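Local coordinates for YbgK (Escherichia coli, PDB 5DUD), which catalyses, as subunit C of 5-oxoprolinase, the cleavage of 5-oxo-L-proline to L-glutamate coupled to the hydrolysis of ATP, at residues A36-N41 / N46-P51; K166-G171 / Q296-Q301; G68-T73 / Q98-K103; T12-G17 / S204-Y209; C77-R80 / A85-T88. All coordinates share one frame; numbering follows the deposited sequence.

Contact 1: A36-N41 / N46-P51; sequences ALRIAN and NDANAP
The connection from helix 34-44 to strand 52-56 folds back on the helix, and Asn41, near the helix's C-terminal end, grips two backbone carbonyls of the returning chain. Its CG stands anti to the carbonyl carbon (chi1 -70°), which turns the amide toward the type I turn of Asp47 to Ala50. ND2 donates to Ala48 O at 3.2 Å; the oxygen lies close to the plane of the amide, while the nitrogen sits above the plane of the Ala48 carbonyl instead of on a lone pair. The same ND2 makes a weak bond to Ala50 O at 2.8 Å, so one NH2 group serves two residues of the turn. Ala48 O also receives a nearly straight CA-H...O contact from Arg38 CA (3.4 Å, 165° at the hydrogen), and Leu37 CD2 lies 3.6 Å from this oxygen. An aspartate in place of Asn41 would probably leave the carbonyls of Ala48 and Ala50 without their shared donor and set carboxylate oxygens against them.

Further out, the extended Arg38 runs alongside Asn49, with a weak NH2 to OD1 bond of 3.5 Å. Asn46 N bonds weakly to Asn41 O, whereas its amide turns to Val115 and Gly117. A type I turn tied by its carbonyls to an asparagine of the preceding helix thus shapes this helix-to-strand connection.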
# COMPACT_ATOMS: atom_id res chain seq x y z
N ALA A 36 -4.81 9.94 -14.31
CA ALA A 36 -6.22 10.24 -14.63
C ALA A 36 -6.83 11.22 -13.61
O ALA A 36 -7.42 12.21 -14.02
CB ALA A 36 -7.04 8.97 -14.68
N LEU A 37 -6.66 10.96 -12.30
CA LEU A 37 -7.15 11.84 -11.22
C LEU A 37 -6.48 13.23 -11.27
O LEU A 37 -7.15 14.24 -11.04
CB LEU A 37 -6.88 11.15 -9.86
CG LEU A 37 -7.27 11.94 -8.61
CD1 LEU A 37 -7.96 11.06 -7.59
CD2 LEU A 37 -6.05 12.57 -7.94
N ARG A 38 -5.15 13.27 -11.54
CA ARG A 38 -4.39 14.53 -11.60
C ARG A 38 -4.91 15.43 -12.71
O ARG A 38 -5.14 16.61 -12.45
CB ARG A 38 -2.88 14.29 -11.75
CG ARG A 38 -2.24 13.86 -10.44
CD ARG A 38 -0.76 13.58 -10.54
NE ARG A 38 -0.20 13.25 -9.23
CZ ARG A 38 1.04 12.85 -8.99
NH1 ARG A 38 1.91 12.73 -10.00
NH2 ARG A 38 1.44 12.57 -7.76
N ILE A 39 -5.14 14.89 -13.92
CA ILE A 39 -5.66 15.66 -15.06
C ILE A 39 -7.07 16.21 -14.74
O ILE A 39 -7.34 17.37 -15.04
CB ILE A 39 -5.67 14.80 -16.36
CG1 ILE A 39 -4.23 14.50 -16.84
CG2 ILE A 39 -6.47 15.47 -17.48
CD1 ILE A 39 -4.10 13.29 -17.77
N ALA A 40 -7.94 15.37 -14.13
CA ALA A 40 -9.30 15.76 -13.76
C ALA A 40 -9.28 16.94 -12.79
O ALA A 40 -9.98 17.93 -13.02
CB ALA A 40 -10.04 14.59 -13.13
N ASN A 41 -8.47 16.85 -11.71
CA ASN A 41 -8.37 17.94 -10.73
C ASN A 41 -7.73 19.18 -11.37
O ASN A 41 -8.12 20.30 -11.05
CB ASN A 41 -7.59 17.50 -9.48
CG ASN A 41 -8.32 16.51 -8.61
OD1 ASN A 41 -9.50 16.69 -8.29
ND2 ASN A 41 -7.63 15.48 -8.13
N ASN A 46 -8.48 22.60 -9.19
CA ASN A 46 -8.05 22.16 -7.86
C ASN A 46 -6.58 21.75 -7.91
O ASN A 46 -6.02 21.61 -9.00
CB ASN A 46 -8.88 20.95 -7.37
CG ASN A 46 -10.38 21.11 -7.38
OD1 ASN A 46 -10.92 22.22 -7.51
ND2 ASN A 46 -11.09 20.00 -7.26
N ASP A 47 -5.97 21.47 -6.74
CA ASP A 47 -4.59 20.97 -6.68
C ASP A 47 -4.59 19.56 -7.29
O ASP A 47 -5.56 18.83 -7.07
CB ASP A 47 -4.08 20.97 -5.23
CG ASP A 47 -2.65 20.49 -5.11
OD1 ASP A 47 -1.76 21.07 -5.78
OD2 ASP A 47 -2.41 19.51 -4.36
N ALA A 48 -3.57 19.19 -8.08
CA ALA A 48 -3.52 17.90 -8.80
C ALA A 48 -3.83 16.67 -7.90
O ALA A 48 -4.46 15.73 -8.38
CB ALA A 48 -2.15 17.73 -9.44
N ASN A 49 -3.45 16.71 -6.62
CA ASN A 49 -3.71 15.63 -5.65
C ASN A 49 -5.01 15.85 -4.83
O ASN A 49 -5.21 15.18 -3.82
CB ASN A 49 -2.50 15.55 -4.71
CG ASN A 49 -1.25 15.10 -5.42
OD1 ASN A 49 -1.17 13.97 -5.92
ND2 ASN A 49 -0.27 15.99 -5.58
N ALA A 50 -5.91 16.73 -5.28
CA ALA A 50 -7.16 16.99 -4.55
C ALA A 50 -8.07 15.75 -4.54
O ALA A 50 -7.93 14.89 -5.41
CB ALA A 50 -7.88 18.18 -5.15
N PRO A 51 -9.00 15.62 -3.57
CA PRO A 51 -9.85 14.41 -3.54
C PRO A 51 -10.85 14.34 -4.70
O PRO A 51 -11.61 15.28 -4.92
CB PRO A 51 -10.57 14.50 -2.19
CG PRO A 51 -10.01 15.66 -1.48
CD PRO A 51 -9.30 16.53 -2.45

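Contact 2: K166-G171 / Q296-Q301; sequences KQLLWG and QRYFEQ
Apolar contact dominates here: Leu168 lies across one face of the Tyr298 ring. The CD2 methyl makes a CH-pi contact, 3.8 Å from the ring centroid of Tyr298 and 22° off its normal, displaced from the centre toward the hydroxyl-bearing side, where Leu168 CD2 comes to 3.5 Å from Tyr298 CZ. Leu168 CG lies just beyond the rim, 3.7 Å from Tyr298 CE2, so a single methyl, CD2, covers the face. The leucine and the tyrosine point in opposite senses and overlap along their flanks. On the tyrosine, CG is anti to the backbone N (chi1 168°), a torsion that carries the ring out from the helix to the passing chain.

These residues join the long C-terminal helix 285-302 to the irregular segment before strand 173-178, at the surface of the protein. Helix 34-44 contributes to the same cluster: its Pro35 touches Leu168, and its Ile39 touches Tyr298. Tyr267 of helix 266-271 also packs against Leu168.

The polar approach is made at the ring edge, where Lys166 O lies in the plane of the Tyr298 ring, 2.5 Å from its OH. An alanine at Tyr298 would probably uncover the Leu168 methyl and open a gap between helix and loop, with the Lys166 carbonyl losing its neighbouring hydroxyl.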
# COMPACT_ATOMS: atom_id res chain seq x y z
N LYS A 166 -5.50 16.74 -23.61
CA LYS A 166 -5.29 15.40 -24.16
C LYS A 166 -4.98 14.43 -23.02
O LYS A 166 -4.19 14.77 -22.14
CB LYS A 166 -4.13 15.39 -25.18
CG LYS A 166 -4.34 16.26 -26.42
CD LYS A 166 -3.03 16.88 -26.91
CE LYS A 166 -3.19 17.65 -28.20
NZ LYS A 166 -2.65 16.92 -29.37
N GLN A 167 -5.62 13.25 -23.01
CA GLN A 167 -5.38 12.22 -22.00
C GLN A 167 -4.22 11.34 -22.45
O GLN A 167 -3.74 11.51 -23.57
CB GLN A 167 -6.66 11.38 -21.78
CG GLN A 167 -7.86 12.20 -21.35
CD GLN A 167 -9.02 11.30 -21.01
OE1 GLN A 167 -9.95 11.13 -21.80
NE2 GLN A 167 -8.99 10.69 -19.83
N LEU A 168 -3.77 10.39 -21.59
CA LEU A 168 -2.67 9.46 -21.88
C LEU A 168 -3.19 8.11 -22.37
O LEU A 168 -4.09 7.53 -21.75
CB LEU A 168 -1.81 9.24 -20.62
CG LEU A 168 -1.10 10.46 -20.05
CD1 LEU A 168 -0.47 10.12 -18.72
CD2 LEU A 168 -0.04 10.98 -21.00
N LEU A 169 -2.60 7.57 -23.44
CA LEU A 169 -3.06 6.29 -23.97
C LEU A 169 -2.62 5.14 -23.07
O LEU A 169 -1.52 5.18 -22.52
CB LEU A 169 -2.57 6.04 -25.41
CG LEU A 169 -3.69 5.84 -26.41
CD1 LEU A 169 -4.34 7.18 -26.76
CD2 LEU A 169 -3.19 5.12 -27.65
N TRP A 170 -3.49 4.14 -22.94
CA TRP A 170 -3.25 2.94 -22.16
C TRP A 170 -2.86 1.81 -23.10
O TRP A 170 -3.10 1.89 -24.30
CB TRP A 170 -4.51 2.57 -21.35
CG TRP A 170 -4.97 3.70 -20.47
CD1 TRP A 170 -4.47 4.04 -19.26
CD2 TRP A 170 -5.95 4.69 -20.80
NE1 TRP A 170 -5.12 5.16 -18.78
CE2 TRP A 170 -6.02 5.58 -19.71
CE3 TRP A 170 -6.78 4.91 -21.91
CZ2 TRP A 170 -6.91 6.67 -19.69
CZ3 TRP A 170 -7.65 5.99 -21.89
CH2 TRP A 170 -7.71 6.85 -20.79
N GLY A 171 -2.24 0.77 -22.54
CA GLY A 171 -1.80 -0.40 -23.29
C GLY A 171 -1.57 -1.60 -22.40
O GLY A 171 -1.68 -1.51 -21.18
N GLN A 296 6.18 13.42 -15.11
CA GLN A 296 6.18 14.55 -14.16
C GLN A 296 6.21 15.88 -14.92
O GLN A 296 5.55 16.84 -14.53
CB GLN A 296 7.37 14.48 -13.18
CG GLN A 296 7.17 13.47 -12.05
CD GLN A 296 8.33 13.45 -11.08
OE1 GLN A 296 9.48 13.74 -11.43
NE2 GLN A 296 8.06 13.08 -9.83
N ARG A 297 6.96 15.92 -16.03
CA ARG A 297 7.09 17.06 -16.94
C ARG A 297 5.77 17.30 -17.71
O ARG A 297 5.48 18.44 -18.07
CB ARG A 297 8.23 16.81 -17.94
CG ARG A 297 9.63 16.82 -17.31
CD ARG A 297 10.72 16.42 -18.30
NE ARG A 297 12.06 16.69 -17.77
CZ ARG A 297 13.19 16.62 -18.47
NH1 ARG A 297 13.17 16.29 -19.76
NH2 ARG A 297 14.36 16.88 -17.89
N TYR A 298 5.01 16.22 -17.98
CA TYR A 298 3.72 16.28 -18.67
C TYR A 298 2.65 17.01 -17.82
O TYR A 298 1.86 17.74 -18.39
CB TYR A 298 3.27 14.85 -19.06
CG TYR A 298 1.84 14.73 -19.54
CD1 TYR A 298 1.49 15.07 -20.84
CD2 TYR A 298 0.86 14.18 -18.72
CE1 TYR A 298 0.18 14.91 -21.30
CE2 TYR A 298 -0.45 14.03 -19.17
CZ TYR A 298 -0.79 14.40 -20.46
OH TYR A 298 -2.07 14.24 -20.90
N PHE A 299 2.65 16.84 -16.47
CA PHE A 299 1.68 17.54 -15.61
C PHE A 299 1.99 19.05 -15.51
O PHE A 299 1.08 19.84 -15.27
CB PHE A 299 1.62 16.92 -14.20
CG PHE A 299 1.26 15.45 -14.19
CD1 PHE A 299 0.04 15.00 -14.69
CD2 PHE A 299 2.13 14.51 -13.65
CE1 PHE A 299 -0.28 13.65 -14.69
CE2 PHE A 299 1.82 13.15 -13.67
CZ PHE A 299 0.61 12.73 -14.17
N GLU A 300 3.27 19.45 -15.71
CA GLU A 300 3.70 20.86 -15.73
C GLU A 300 3.22 21.53 -17.03
O GLU A 300 2.94 22.73 -17.02
CB GLU A 300 5.22 20.97 -15.55
CG GLU A 300 5.66 20.56 -14.16
CD GLU A 300 7.12 20.81 -13.83
OE1 GLU A 300 7.99 20.23 -14.51
OE2 GLU A 300 7.39 21.54 -12.85
N GLN A 301 3.09 20.76 -18.13
CA GLN A 301 2.52 21.26 -19.39
C GLN A 301 1.02 21.53 -19.20
O GLN A 301 0.52 22.54 -19.70
CB GLN A 301 2.74 20.27 -20.56
CG GLN A 301 4.16 20.27 -21.12
CD GLN A 301 4.62 18.89 -21.55
OE1 GLN A 301 5.70 18.43 -21.16
NE2 GLN A 301 3.83 18.20 -22.37

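Contact 3: G68-T73 / Q98-K103; sequences GWFALT and QRLTLK
Phe70 and Leu72 of strand 68-74 face Leu100 and Leu102 of strand 99-102 across a purely apolar interface. The two strand segments run in the same direction, 1° apart, but their axes are 11.2 Å from each other at closest approach: this is the spacing of packed sheets, bridged by side chains, and not that of paired strands.

The four side chains reach the middle by different torsions. Phe70 places CG in the crowded position between the backbone N and the carbonyl carbon (chi1 87°), swinging the far side of its ring toward Leu100. The ring and the leucine cross obliquely, and Phe70 CE2 lies 3.7 Å from Leu100 CD1 and 3.8 Å from Leu100 CD2. Leu100 has CG anti to its backbone N (chi1 179°), which brings its fork between two neighbours: both methyls touch the phenylalanine, and CD2 in addition meets Leu72 CD1 tip to tip at 4.1 Å. Leu72 and Leu102 share the other first torsion, with CG anti to the carbonyl carbon. They pass alongside with their ends pointing opposite ways, and their contact is methyl to methyl, Leu72 CD2 to Leu102 CD2 at 4.0 Å. Leu72 therefore spends one methyl on each of the two leucines.

Leu113 of strand 110-115 touches Phe70, Leu72 and Leu100, and Ala79 touches Leu72 and Leu102. With these neighbours the contact joins the sheet of strand 68-74 to the sheet of strand 99-102, two layers packed face to face, while on the outer side of strand 68-74 Ala71 and Thr73 pack against helix 34-44.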
# COMPACT_ATOMS: atom_id res chain seq x y z
N GLY A 68 -21.23 24.96 -10.56
CA GLY A 68 -19.78 24.99 -10.67
C GLY A 68 -19.30 24.35 -11.95
O GLY A 68 -19.94 24.49 -13.00
N TRP A 69 -18.16 23.65 -11.88
CA TRP A 69 -17.56 22.97 -13.03
C TRP A 69 -17.20 21.54 -12.64
O TRP A 69 -17.04 21.25 -11.45
CB TRP A 69 -16.30 23.72 -13.50
CG TRP A 69 -16.53 25.18 -13.78
CD1 TRP A 69 -16.55 26.20 -12.86
CD2 TRP A 69 -16.75 25.78 -15.06
NE1 TRP A 69 -16.79 27.39 -13.50
CE2 TRP A 69 -16.91 27.17 -14.84
CE3 TRP A 69 -16.83 25.29 -16.36
CZ2 TRP A 69 -17.15 28.07 -15.89
CZ3 TRP A 69 -17.05 26.18 -17.40
CH2 TRP A 69 -17.22 27.55 -17.16
N PHE A 70 -17.07 20.64 -13.64
CA PHE A 70 -16.70 19.24 -13.40
C PHE A 70 -15.91 18.68 -14.58
O PHE A 70 -15.78 19.33 -15.62
CB PHE A 70 -17.95 18.39 -13.12
CG PHE A 70 -18.65 17.81 -14.33
CD1 PHE A 70 -19.50 18.59 -15.10
CD2 PHE A 70 -18.49 16.47 -14.67
CE1 PHE A 70 -20.17 18.04 -16.20
CE2 PHE A 70 -19.14 15.94 -15.78
CZ PHE A 70 -19.97 16.72 -16.54
N ALA A 71 -15.37 17.47 -14.41
CA ALA A 71 -14.59 16.80 -15.45
C ALA A 71 -14.55 15.29 -15.23
O ALA A 71 -14.66 14.83 -14.09
CB ALA A 71 -13.18 17.36 -15.46
N LEU A 72 -14.41 14.52 -16.32
CA LEU A 72 -14.33 13.05 -16.30
C LEU A 72 -13.04 12.59 -16.99
O LEU A 72 -12.67 13.15 -18.02
CB LEU A 72 -15.54 12.42 -16.99
CG LEU A 72 -16.86 12.34 -16.21
CD1 LEU A 72 -18.00 12.03 -17.16
CD2 LEU A 72 -16.79 11.28 -15.11
N THR A 73 -12.33 11.61 -16.41
CA THR A 73 -11.08 11.05 -16.96
C THR A 73 -11.12 9.52 -16.78
O THR A 73 -12.14 8.97 -16.36
CB THR A 73 -9.85 11.69 -16.28
OG1 THR A 73 -10.04 11.67 -14.87
CG2 THR A 73 -9.56 13.12 -16.76
N GLN A 98 -28.93 18.54 -12.10
CA GLN A 98 -28.60 17.74 -13.28
C GLN A 98 -27.94 16.43 -12.87
O GLN A 98 -27.07 16.44 -12.00
CB GLN A 98 -27.65 18.51 -14.21
CG GLN A 98 -28.12 19.92 -14.56
CD GLN A 98 -27.44 20.43 -15.81
OE1 GLN A 98 -26.47 21.19 -15.75
NE2 GLN A 98 -27.91 19.99 -16.97
N ARG A 99 -28.35 15.31 -13.48
CA ARG A 99 -27.77 13.99 -13.20
C ARG A 99 -26.76 13.64 -14.27
O ARG A 99 -26.99 13.95 -15.44
CB ARG A 99 -28.86 12.91 -13.17
CG ARG A 99 -29.83 13.05 -12.02
CD ARG A 99 -30.72 11.83 -11.92
NE ARG A 99 -31.48 11.80 -10.67
CZ ARG A 99 -32.17 10.75 -10.22
NH1 ARG A 99 -32.20 9.61 -10.92
NH2 ARG A 99 -32.84 10.82 -9.07
N LEU A 100 -25.65 12.99 -13.87
CA LEU A 100 -24.57 12.52 -14.75
C LEU A 100 -24.60 10.99 -14.74
O LEU A 100 -24.25 10.39 -13.73
CB LEU A 100 -23.22 13.05 -14.25
CG LEU A 100 -21.97 12.65 -15.03
CD1 LEU A 100 -21.86 13.43 -16.33
CD2 LEU A 100 -20.73 12.85 -14.18
N THR A 101 -24.98 10.36 -15.86
CA THR A 101 -25.16 8.91 -15.90
C THR A 101 -24.05 8.16 -16.64
O THR A 101 -24.07 8.08 -17.87
CB THR A 101 -26.52 8.60 -16.53
OG1 THR A 101 -26.53 9.03 -17.89
CG2 THR A 101 -27.67 9.26 -15.78
N LEU A 102 -23.16 7.51 -15.89
CA LEU A 102 -22.11 6.67 -16.48
C LEU A 102 -22.63 5.23 -16.63
O LEU A 102 -23.38 4.77 -15.77
CB LEU A 102 -20.83 6.68 -15.64
CG LEU A 102 -19.93 7.90 -15.81
CD1 LEU A 102 -20.66 9.19 -15.52
CD2 LEU A 102 -18.71 7.79 -14.92
N LYS A 103 -22.25 4.53 -17.71
CA LYS A 103 -22.67 3.14 -17.97
C LYS A 103 -21.45 2.20 -17.86
O LYS A 103 -20.37 2.68 -17.53
CB LYS A 103 -23.36 3.06 -19.35

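Contact 4: T12-G17 / S204-Y209; sequences TVQDGG and SNRMGY
Gln14 lays its terminal amide over one face of the Arg206 guanidinium, the two planes 17° apart in an offset stack. The side chains come from opposite directions, and the overlap falls at the rim of the guanidinium: Gln14 CD is 3.3 Å from Arg206 NH2 and 3.8 Å from Arg206 CZ. Behind the amide, Gln14 CG also approaches Arg206 NH2, at 3.8 Å. Each chain has a bend that helps bring the flat groups together. Gln14 turns at its second torsion (chi2 -64°), and Arg206 at its third (chi3 92°), after an extended start that takes it away from its own backbone.

The contact is buried near the centre of the molecule and spans two sheets of this protein of the carboxyltransferase A/B family. Gln14 belongs to strand 12-14, an outer strand of the five-stranded antiparallel sheet as counted within this chain, whereas Arg206 lies in the loop leading to strand 208-212 of the seven-stranded mixed sheet.

The charge of Arg206 is met outside these segments. NH1 forms a salt bridge with Asp248 and NE one with Glu54, a residue of the strand that pairs with 12-14, and NH2 donates to Gly30 O. These partners probably fix the rotation of the guanidinium, one face of which lies against the glutamine.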
# COMPACT_ATOMS: atom_id res chain seq x y z
N THR A 12 -15.00 4.81 -4.59
CA THR A 12 -14.38 5.39 -3.39
C THR A 12 -13.83 6.79 -3.64
O THR A 12 -13.57 7.15 -4.79
CB THR A 12 -13.20 4.50 -2.90
OG1 THR A 12 -12.22 4.39 -3.93
CG2 THR A 12 -13.65 3.15 -2.44
N VAL A 13 -13.59 7.56 -2.56
CA VAL A 13 -12.98 8.89 -2.62
C VAL A 13 -11.46 8.70 -2.59
O VAL A 13 -10.95 8.20 -1.59
CB VAL A 13 -13.46 9.81 -1.46
CG1 VAL A 13 -12.96 11.24 -1.65
CG2 VAL A 13 -14.98 9.78 -1.31
N GLN A 14 -10.76 9.07 -3.67
CA GLN A 14 -9.31 8.89 -3.75
C GLN A 14 -8.60 10.23 -3.93
O GLN A 14 -9.13 11.15 -4.54
CB GLN A 14 -8.96 7.93 -4.89
CG GLN A 14 -9.44 6.49 -4.67
CD GLN A 14 -8.81 5.80 -3.47
OE1 GLN A 14 -7.72 6.16 -3.01
NE2 GLN A 14 -9.46 4.78 -2.95
N ASP A 15 -7.39 10.30 -3.35
CA ASP A 15 -6.51 11.47 -3.29
C ASP A 15 -5.12 11.15 -3.90
O ASP A 15 -4.95 10.10 -4.53
CB ASP A 15 -6.36 11.85 -1.80
CG ASP A 15 -6.26 13.33 -1.51
OD1 ASP A 15 -7.28 14.02 -1.65
OD2 ASP A 15 -5.17 13.79 -1.12
N GLY A 16 -4.14 12.04 -3.70
CA GLY A 16 -2.74 11.81 -4.06
C GLY A 16 -2.11 10.64 -3.31
O GLY A 16 -1.35 9.88 -3.91
N GLY A 17 -2.42 10.52 -2.02
CA GLY A 17 -1.93 9.42 -1.19
C GLY A 17 -1.59 9.82 0.23
O GLY A 17 -1.20 10.96 0.50
N SER A 204 -7.44 -10.37 -8.28
CA SER A 204 -6.88 -9.03 -8.44
C SER A 204 -7.83 -7.92 -7.98
O SER A 204 -8.95 -7.84 -8.46
CB SER A 204 -6.52 -8.78 -9.90
OG SER A 204 -5.66 -9.80 -10.39
N ASN A 205 -7.37 -7.08 -7.03
CA ASN A 205 -8.16 -5.98 -6.48
C ASN A 205 -7.23 -4.77 -6.25
O ASN A 205 -6.16 -4.72 -6.84
CB ASN A 205 -8.86 -6.45 -5.19
CG ASN A 205 -7.93 -6.81 -4.05
OD1 ASN A 205 -6.76 -7.17 -4.25
ND2 ASN A 205 -8.44 -6.76 -2.83
N ARG A 206 -7.66 -3.78 -5.44
CA ARG A 206 -6.86 -2.58 -5.15
C ARG A 206 -5.55 -2.89 -4.39
O ARG A 206 -4.62 -2.09 -4.47
CB ARG A 206 -7.67 -1.55 -4.36
CG ARG A 206 -8.83 -0.95 -5.16
CD ARG A 206 -9.43 0.29 -4.52
NE ARG A 206 -8.81 1.51 -5.03
CZ ARG A 206 -7.86 2.22 -4.42
NH1 ARG A 206 -7.38 1.85 -3.24
NH2 ARG A 206 -7.37 3.32 -5.00
N MET A 207 -5.48 -4.01 -3.64
CA MET A 207 -4.26 -4.39 -2.92
C MET A 207 -3.17 -4.92 -3.86
O MET A 207 -2.13 -4.29 -3.98
CB MET A 207 -4.55 -5.44 -1.84
CG MET A 207 -5.29 -4.88 -0.66
SD MET A 207 -5.64 -6.12 0.62
CE MET A 207 -4.00 -6.37 1.31
N GLY A 208 -3.43 -6.06 -4.51
CA GLY A 208 -2.46 -6.67 -5.41
C GLY A 208 -3.07 -7.51 -6.52
O GLY A 208 -4.04 -8.23 -6.28
N TYR A 209 -2.48 -7.44 -7.72
CA TYR A 209 -2.95 -8.17 -8.90
C TYR A 209 -2.31 -9.56 -9.00
O TYR A 209 -1.09 -9.63 -9.12
CB TYR A 209 -2.61 -7.41 -10.20
CG TYR A 209 -3.49 -6.24 -10.60
CD1 TYR A 209 -4.26 -5.56 -9.67
CD2 TYR A 209 -3.46 -5.75 -11.90
CE1 TYR A 209 -5.05 -4.47 -10.04
CE2 TYR A 209 -4.24 -4.67 -12.28
CZ TYR A 209 -5.03 -4.02 -11.35
OH TYR A 209 -5.80 -2.94 -11.71

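Contact 5: C77-R80 / A85-T88; sequences CEAR and AVWT
Ala79 and Val86 bury the most surface in this contact, with Ala85 and Arg80 not far behind, across two chain segments that run in opposite directions. Val86 N donates to Ala79 O at 2.9 Å with an N-H...O angle of 135°, the donor tilted somewhat from the carbonyl plane. The return bond of a regular antiparallel pair is not made directly: a water takes its place, accepting from Ala79 N at 3.0 Å and donating to Val86 O at 3.0 Å. The two chains are thus spread apart here and bridged by a water.

Beside this backbone link, Val86 CG2 packs 3.6 Å from Ala79 CB. With CG1 anti to the carbonyl carbon (chi1 -49°), CG2 is left between the backbone N and the carbonyl carbon, where it meets the alanine. Both residues also reach Leu72 of strand 68-74, which places them at the margin of the apolar layer between the sheets.

Next along, Arg80 and Ala85 form a non-hydrogen-bonded antiparallel pair with their side chains on the same face, and Arg80 CG passes 4.1 Å from Ala85 CA. This is the base of a tight beta hairpin, strands 80-81 and 84-85, at the edge of the six-stranded sheet.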
# COMPACT_ATOMS: atom_id res chain seq x y z
N CYS A 77 -16.88 5.81 -20.22
CA CYS A 77 -18.12 5.10 -19.91
C CYS A 77 -19.33 5.66 -20.68
O CYS A 77 -20.45 5.25 -20.37
CB CYS A 77 -18.38 5.14 -18.41
SG CYS A 77 -16.98 4.60 -17.39
N GLU A 78 -19.13 6.55 -21.69
CA GLU A 78 -20.21 7.17 -22.47
C GLU A 78 -21.14 7.95 -21.53
O GLU A 78 -22.35 7.71 -21.50
CB GLU A 78 -20.98 6.12 -23.30
CG GLU A 78 -20.10 5.12 -24.05
CD GLU A 78 -19.91 3.79 -23.36
OE1 GLU A 78 -20.91 3.06 -23.17
OE2 GLU A 78 -18.75 3.46 -23.01
N ALA A 79 -20.56 8.86 -20.73
CA ALA A 79 -21.32 9.63 -19.75
C ALA A 79 -22.36 10.51 -20.42
O ALA A 79 -22.05 11.16 -21.42
CB ALA A 79 -20.39 10.49 -18.91
N ARG A 80 -23.59 10.49 -19.90
CA ARG A 80 -24.70 11.30 -20.40
C ARG A 80 -25.14 12.24 -19.28
O ARG A 80 -25.46 11.76 -18.19
CB ARG A 80 -25.88 10.43 -20.91
CG ARG A 80 -26.08 10.51 -22.42
CD ARG A 80 -27.38 9.86 -22.87
NE ARG A 80 -27.54 9.94 -24.33
CZ ARG A 80 -28.05 10.98 -25.00
NH1 ARG A 80 -28.47 12.07 -24.35
NH2 ARG A 80 -28.15 10.93 -26.32
N ALA A 85 -24.56 14.09 -24.41
CA ALA A 85 -23.49 13.12 -24.20
C ALA A 85 -22.18 13.86 -23.95
O ALA A 85 -21.68 14.54 -24.85
CB ALA A 85 -23.38 12.20 -25.40
N VAL A 86 -21.65 13.77 -22.72
CA VAL A 86 -20.41 14.44 -22.31
C VAL A 86 -19.23 13.47 -22.46
O VAL A 86 -19.41 12.27 -22.26
CB VAL A 86 -20.52 15.02 -20.88
CG1 VAL A 86 -21.80 15.83 -20.71
CG2 VAL A 86 -20.39 13.95 -19.79
N TRP A 87 -18.04 14.00 -22.75
CA TRP A 87 -16.86 13.16 -22.95
C TRP A 87 -15.72 13.49 -21.99
O TRP A 87 -15.72 14.52 -21.31
CB TRP A 87 -16.41 13.26 -24.41
CG TRP A 87 -17.34 12.52 -25.32
CD1 TRP A 87 -17.45 11.17 -25.45
CD2 TRP A 87 -18.37 13.09 -26.15
NE1 TRP A 87 -18.46 10.86 -26.33
CE2 TRP A 87 -19.03 12.02 -26.79
CE3 TRP A 87 -18.77 14.40 -26.44
CZ2 TRP A 87 -20.08 12.22 -27.69
CZ3 TRP A 87 -19.80 14.60 -27.35
CH2 TRP A 87 -20.45 13.52 -27.94
N THR A 88 -14.75 12.56 -21.93
CA THR A 88 -13.64 12.61 -20.99
C THR A 88 -12.50 13.57 -21.38
O THR A 88 -12.11 13.64 -22.55
CB THR A 88 -13.05 11.20 -20.81
OG1 THR A 88 -12.62 10.71 -22.08
CG2 THR A 88 -14.04 10.22 -20.20
O HOH W 1 -17.96 9.68 -22.08

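From the N terminus, strand 12-14 opens the loop that contact 4 closes only at 204-209. Nested inside it, contact 1 folds the chain back on helix 34-44, with Asn49 and Pro51 beside Asp15. Contact 3, also inside that loop, closes the chain from 68-73 to 98-103 between two sheets, and contact 5 is a hairpin nested within both, with Arg80 bonded to Thr101. Contact 2 opens at 166-171, before contact 4 has closed, and ends on helix 285-302, so these two cross. Helix 34-44 is shared by contacts 1, 2 and 3: Ala36 probably bonds Thr73 of contact 3, and Arg38 and Ile39 pack on Phe299 and Tyr298 of contact 2.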